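Local coordinates for protein epsin-3 (Saccharomyces cerevisiae, PDB 3ONK) that recruits clathrin to the Golgi network and endosomes, its ENTH domain, the part present here, belonging to a protein that binds membranes rich in phosphatidylinositol-3,5-bisphosphate, at residues D33-G38 / D75-H80. Residues are numbered along the deposited sequence; the frame is centred on the assembly and turned at random.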
ATOM      1  N   ASP A  33      -9.076   2.264  -7.110  1.00 18.16           N
ATOM      2  CA  ASP A  33     -10.385   2.761  -6.676  1.00 21.86           C
ATOM      3  C   ASP A  33     -11.352   1.620  -6.335  1.00 20.89           C
ATOM      4  O   ASP A  33     -12.067   1.681  -5.334  1.00 21.35           O
ATOM      5  CB  ASP A  33     -10.998   3.681  -7.735  1.00 20.74           C
ATOM      6  CG  ASP A  33     -11.839   4.803  -7.124  1.00 23.65           C
ATOM      7  OD1 ASP A  33     -11.690   5.082  -5.918  1.00 31.26           O
ATOM      8  OD2 ASP A  33     -12.642   5.414  -7.855  1.00 36.33           O
ATOM      9  N   GLN A  34     -11.368   0.573  -7.159  1.00 17.63           N
ATOM     10  CA  GLN A  34     -12.217  -0.594  -6.878  1.00 16.93           C
ATOM     11  C   GLN A  34     -11.880  -1.161  -5.508  1.00 21.47           C
ATOM     12  O   GLN A  34     -12.764  -1.507  -4.721  1.00 23.00           O
ATOM     13  CB  GLN A  34     -12.063  -1.667  -7.967  1.00 16.66           C
ATOM     14  CG  GLN A  34     -12.795  -1.329  -9.284  1.00 20.68           C
ATOM     15  CD  GLN A  34     -12.487  -2.315 -10.411  1.00 25.19           C
ATOM     16  OE1 GLN A  34     -11.360  -2.782 -10.540  1.00 20.67           O
ATOM     17  NE2 GLN A  34     -13.486  -2.615 -11.238  1.00 23.73           N
ATOM     18  N   ILE A  35     -10.586  -1.247  -5.216  1.00 17.86           N
ATOM     19  CA  ILE A  35     -10.146  -1.776  -3.941  1.00 19.27           C
ATOM     20  C   ILE A  35     -10.519  -0.821  -2.800  1.00 18.45           C
ATOM     21  O   ILE A  35     -10.932  -1.243  -1.713  1.00 19.07           O
ATOM     22  CB  ILE A  35      -8.636  -2.069  -3.973  1.00 17.55           C
ATOM     23  CG1 ILE A  35      -8.361  -3.277  -4.888  1.00 17.11           C
ATOM     24  CG2 ILE A  35      -8.138  -2.335  -2.588  1.00 17.27           C
ATOM     25  CD1 ILE A  35      -6.935  -3.333  -5.421  1.00 16.86           C
ATOM     26  N   SER A  36     -10.373   0.472  -3.059  1.00 18.25           N
ATOM     27  CA  SER A  36     -10.798   1.485  -2.118  1.00 17.89           C
ATOM     28  C   SER A  36     -12.264   1.286  -1.737  1.00 21.72           C
ATOM     29  O   SER A  36     -12.620   1.385  -0.566  1.00 25.55           O
ATOM     30  CB  SER A  36     -10.557   2.887  -2.700  1.00 15.63           C
ATOM     31  OG  SER A  36     -10.941   3.878  -1.780  1.00 20.93           O
ATOM     32  N   GLN A  37     -13.112   0.998  -2.722  1.00 19.87           N
ATOM     33  CA  GLN A  37     -14.525   0.730  -2.450  1.00 20.71           C
ATOM     34  C   GLN A  37     -14.694  -0.410  -1.444  1.00 21.16           C
ATOM     35  O   GLN A  37     -15.595  -0.371  -0.606  1.00 24.42           O
ATOM     36  CB  GLN A  37     -15.307   0.399  -3.732  1.00 22.16           C
ATOM     37  CG  GLN A  37     -15.142   1.389  -4.869  1.00 21.48           C
ATOM     38  CD  GLN A  37     -15.561   2.789  -4.501  1.00 26.73           C
ATOM     39  OE1 GLN A  37     -14.753   3.718  -4.531  1.00 30.68           O
ATOM     40  NE2 GLN A  37     -16.833   2.957  -4.155  1.00 27.32           N
ATOM     41  N   GLY A  38     -13.831  -1.418  -1.530  1.00 19.27           N
ATOM     42  CA  GLY A  38     -13.901  -2.561  -0.648  1.00 17.23           C
ATOM     43  C   GLY A  38     -13.558  -2.248   0.805  1.00 20.86           C
ATOM     44  O   GLY A  38     -13.919  -3.017   1.692  1.00 19.13           O
ATOM     45  N   ASP A  75      -0.879   3.888  -0.083  1.00 18.74           N
ATOM     46  CA  ASP A  75      -0.939   5.338  -0.144  1.00 21.66           C
ATOM     47  C   ASP A  75      -2.291   5.785  -0.701  1.00 20.42           C
ATOM     48  O   ASP A  75      -2.967   6.655  -0.151  1.00 21.65           O
ATOM     49  CB  ASP A  75       0.184   5.886  -1.027  1.00 23.35           C
ATOM     50  CG  ASP A  75       0.239   7.402  -1.012  1.00 25.72           C
ATOM     51  OD1 ASP A  75       0.589   7.966   0.040  1.00 29.35           O
ATOM     52  OD2 ASP A  75      -0.104   8.029  -2.039  1.00 24.64           O
ATOM     53  N   TYR A  76      -2.678   5.184  -1.811  1.00 20.18           N
ATOM     54  CA  TYR A  76      -3.931   5.541  -2.455  1.00 21.14           C
ATOM     55  C   TYR A  76      -5.098   5.317  -1.491  1.00 20.54           C
ATOM     56  O   TYR A  76      -6.013   6.129  -1.425  1.00 20.84           O
ATOM     57  CB  TYR A  76      -4.113   4.718  -3.736  1.00 18.06           C
ATOM     58  CG  TYR A  76      -5.294   5.140  -4.581  1.00 23.07           C
ATOM     59  CD1 TYR A  76      -5.152   6.090  -5.594  1.00 19.27           C
ATOM     60  CD2 TYR A  76      -6.558   4.596  -4.360  1.00 23.56           C
ATOM     61  CE1 TYR A  76      -6.239   6.469  -6.370  1.00 23.48           C
ATOM     62  CE2 TYR A  76      -7.648   4.976  -5.122  1.00 19.52           C
ATOM     63  CZ  TYR A  76      -7.487   5.911  -6.120  1.00 25.08           C
ATOM     64  OH  TYR A  76      -8.579   6.285  -6.873  1.00 29.02           O
ATOM     65  N   LEU A  77      -5.047   4.225  -0.731  1.00 17.97           N
ATOM     66  CA  LEU A  77      -6.168   3.839   0.124  1.00 20.31           C
ATOM     67  C   LEU A  77      -6.307   4.772   1.308  1.00 26.29           C
ATOM     68  O   LEU A  77      -7.409   5.065   1.762  1.00 21.41           O
ATOM     69  CB  LEU A  77      -6.022   2.402   0.612  1.00 19.92           C
ATOM     70  CG  LEU A  77      -6.142   1.303  -0.448  1.00 24.02           C
ATOM     71  CD1 LEU A  77      -5.953  -0.066   0.196  1.00 20.80           C
ATOM     72  CD2 LEU A  77      -7.482   1.372  -1.185  1.00 21.79           C
ATOM     73  N   ILE A  78      -5.174   5.248   1.804  1.00 25.24           N
ATOM     74  CA  ILE A  78      -5.201   6.225   2.864  1.00 23.20           C
ATOM     75  C   ILE A  78      -5.823   7.536   2.385  1.00 25.09           C
ATOM     76  O   ILE A  78      -6.504   8.220   3.146  1.00 26.34           O
ATOM     77  CB  ILE A  78      -3.809   6.369   3.491  1.00 29.73           C
ATOM     78  CG1 ILE A  78      -3.473   5.052   4.216  1.00 24.07           C
ATOM     79  CG2 ILE A  78      -3.765   7.548   4.447  1.00 26.83           C
ATOM     80  CD1 ILE A  78      -2.027   4.822   4.445  1.00 30.65           C
ATOM     81  N   LYS A  79      -5.662   7.840   1.102  1.00 25.31           N
ATOM     82  CA  LYS A  79      -6.240   9.057   0.524  1.00 27.16           C
ATOM     83  C   LYS A  79      -7.678   8.884   0.036  1.00 25.45           C
ATOM     84  O   LYS A  79      -8.440   9.849  -0.020  1.00 21.40           O
ATOM     85  CB  LYS A  79      -5.367   9.569  -0.628  1.00 23.85           C
ATOM     86  CG  LYS A  79      -4.015  10.103  -0.178  1.00 22.18           C
ATOM     87  CD  LYS A  79      -3.043  10.230  -1.347  1.00 21.56           C
ATOM     88  CE  LYS A  79      -1.632  10.519  -0.850  1.00 22.06           C
ATOM     89  NZ  LYS A  79      -0.646  10.573  -1.975  1.00 27.70           N
ATOM     90  N   HIS A  80      -8.057   7.658  -0.310  1.00 17.34           N
ATOM     91  CA  HIS A  80      -9.364   7.442  -0.933  1.00 23.10           C
ATOM     92  C   HIS A  80     -10.296   6.528  -0.132  1.00 24.16           C
ATOM     93  O   HIS A  80     -11.520   6.588  -0.290  1.00 26.33           O
ATOM     94  CB  HIS A  80      -9.213   6.907  -2.369  1.00 20.56           C
ATOM     95  CG  HIS A  80      -8.389   7.787  -3.263  1.00 20.39           C
ATOM     96  ND1 HIS A  80      -8.943   8.739  -4.093  1.00 27.13           N
ATOM     97  CD2 HIS A  80      -7.049   7.858  -3.451  1.00 18.71           C
ATOM     98  CE1 HIS A  80      -7.977   9.365  -4.745  1.00 22.46           C
ATOM     99  NE2 HIS A  80      -6.819   8.847  -4.376  1.00 20.23           N
TER
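Leu77 drives its CD2 methyl against the backbone of Ser36, 3.4 Å from Ser36 CA, and this is the closely packed apolar part of the contact. The same methyl lies 3.7 Å from Ser36 CB and 4.0 Å from Ile35 CG2, so one branch of the leucine serves two neighbouring residues of segment 33-38. Ser36 and Leu77 also form the nearest CA pair, at 5.7 Å, and all three residues are buried. The short axes come within 9.6 Å and cross at -57°, which confines the touching to a small patch. Both segments belong to the all-helical ENTH domain: helix 29-38 packs against the C-terminal end of helix 64-80, Ile48 of helix 42-57 touches both Ile35 and Leu77, and helix 11-19 packs on Ile35. Beside this patch, Ser36 OG sits 3.1 Å from His80 O at an angle too poor for a hydrogen bond; the hydroxyl of Tyr40 is hydrogen-bonded to that carbonyl.

Toward the partly exposed side, the contact turns polar and is only weakly bonded. Tyr76 swings its ring across to Asp33, a course set by a chi1 of -172° that turns CG away from the backbone N, and presents a ring edge to Ser36 CB on the way. Its OH gives only a weak hydrogen bond to Asp33 OD1, at 3.5 Å, with carboxylate and ring planes 79° apart. Replacing Tyr76 by alanine is likely to leave Asp33 OD1 without its weak hydroxyl partner and Ser36 CB without the ring edge beside it.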